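Local coordinates for vacuolar protein sorting-associated protein IST1 (Saccharomyces cerevisiae, PDB 3GGY) that acts late in multivesicular body cargo sorting, regulating recruitment of the ATPase VPS4 to the ESCRT-III complex, probably together with DID2, at residues D150-E153 / K154-K157. Numbering follows the deposited sequence.
Sequences DVPE and KIIK
Pro152 occupies the N-cap position of helix 153-159 in the N-terminal, ESCRT-III-like domain, and its carbonyl oxygen accepts the first bond of the helix. Ile156 N donates to Pro152 O at 3.1 Å with an N-H...O angle of 163°, while Ile155 N reaches the same oxygen in a weak, strongly bent bond. The next bond of the helix joins Lys157 N to Glu153 O at 2.9 Å. Val151, just ahead of the cap, folds back on this first turn: its CG1, anti to the backbone N (chi1 176°), lies 3.8 Å from Ile156 CG1 and also meets Ile155 CG2, the Val151 and Ile155 side chains crossing at about a right angle. Ile156 CD1 reaches to 3.6 Å from Val151 O. With an alanine in place of Ile156, Val151 CG1 would probably lose its contact with CG1 of that side chain, and a gap would be likely to open beside Val151 O. At the exposed Glu153, the bent chain lays OE2 3.7 Å from Lys157 CD, against the aliphatic part of the lysine, while Lys157 NZ stays 5.5 Å from Glu153 OE2, too far for a salt bridge. Pro152 CB touches Lys154 CG; Pro152 and Ile155 pack on both helix 50-82 and helix 105-115, where Val151 meets Tyr114.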
loop_
_atom_site.group_PDB
_atom_site.type_symbol
_atom_site.label_atom_id
_atom_site.label_comp_id
_atom_site.label_asym_id
_atom_site.label_seq_id
_atom_site.Cartn_x
_atom_site.Cartn_y
_atom_site.Cartn_z
ATOM N N ASP A 150 0.638 4.178 -16.738
ATOM C CA ASP A 150 1.534 5.037 -15.972
ATOM C C ASP A 150 1.552 4.800 -14.462
ATOM O O ASP A 150 1.983 5.670 -13.700
ATOM C CB ASP A 150 1.244 6.509 -16.270
ATOM C CG ASP A 150 1.825 6.957 -17.599
ATOM O OD1 ASP A 150 2.394 6.101 -18.309
ATOM O OD2 ASP A 150 1.710 8.160 -17.929
ATOM N N VAL A 151 1.092 3.632 -14.028
ATOM C CA VAL A 151 1.137 3.296 -12.606
ATOM C C VAL A 151 2.522 2.679 -12.373
ATOM O O VAL A 151 2.915 1.734 -13.062
ATOM C CB VAL A 151 0.050 2.265 -12.215
ATOM C CG1 VAL A 151 0.204 1.875 -10.735
ATOM C CG2 VAL A 151 -1.334 2.857 -12.442
ATOM N N PRO A 152 3.281 3.212 -11.401
ATOM C CA PRO A 152 4.627 2.730 -11.068
ATOM C C PRO A 152 4.681 1.228 -10.829
ATOM O O PRO A 152 3.800 0.654 -10.191
ATOM C CB PRO A 152 4.975 3.517 -9.804
ATOM C CG PRO A 152 4.214 4.775 -9.968
ATOM C CD PRO A 152 2.883 4.305 -10.501
ATOM N N GLU A 153 5.728 0.596 -11.342
ATOM C CA GLU A 153 5.897 -0.834 -11.172
ATOM C C GLU A 153 5.881 -1.205 -9.686
ATOM O O GLU A 153 5.321 -2.230 -9.310
ATOM C CB GLU A 153 7.214 -1.280 -11.807
ATOM C CG GLU A 153 7.333 -2.779 -11.976
ATOM C CD GLU A 153 6.262 -3.335 -12.889
ATOM O OE1 GLU A 153 6.126 -2.824 -14.020
ATOM O OE2 GLU A 153 5.556 -4.282 -12.479
ATOM N N LYS A 154 6.479 -0.361 -8.849
ATOM C CA LYS A 154 6.536 -0.619 -7.408
ATOM C C LYS A 154 5.134 -0.749 -6.815
ATOM O O LYS A 154 4.878 -1.621 -5.984
ATOM C CB LYS A 154 7.309 0.495 -6.686
ATOM C CG LYS A 154 6.652 1.867 -6.716
ATOM C CD LYS A 154 7.411 2.849 -5.826
ATOM C CE LYS A 154 6.736 4.217 -5.776
ATOM N NZ LYS A 154 7.505 5.167 -4.910
ATOM N N ILE A 155 4.225 0.117 -7.253
ATOM C CA ILE A 155 2.846 0.084 -6.770
ATOM C C ILE A 155 2.129 -1.175 -7.272
ATOM O O ILE A 155 1.408 -1.834 -6.528
ATOM C CB ILE A 155 2.069 1.340 -7.237
ATOM C CG1 ILE A 155 2.623 2.590 -6.540
ATOM C CG2 ILE A 155 0.581 1.173 -6.958
ATOM C CD1 ILE A 155 2.404 2.619 -5.029
ATOM N N ILE A 156 2.330 -1.518 -8.536
ATOM C CA ILE A 156 1.681 -2.706 -9.073
ATOM C C ILE A 156 2.143 -3.958 -8.315
ATOM O O ILE A 156 1.350 -4.850 -8.026
ATOM C CB ILE A 156 1.993 -2.863 -10.571
ATOM C CG1 ILE A 156 1.361 -1.703 -11.345
ATOM C CG2 ILE A 156 1.468 -4.202 -11.076
ATOM C CD1 ILE A 156 1.744 -1.647 -12.803
ATOM N N LYS A 157 3.424 -3.995 -7.970
ATOM C CA LYS A 157 4.005 -5.131 -7.262
ATOM C C LYS A 157 3.564 -5.247 -5.810
ATOM O O LYS A 157 3.403 -6.348 -5.292
ATOM C CB LYS A 157 5.533 -5.053 -7.321
ATOM C CG LYS A 157 6.099 -5.097 -8.735
ATOM C CD LYS A 157 5.737 -6.396 -9.444
ATOM C CE LYS A 157 6.316 -7.609 -8.727
ATOM N NZ LYS A 157 5.940 -8.883 -9.400
#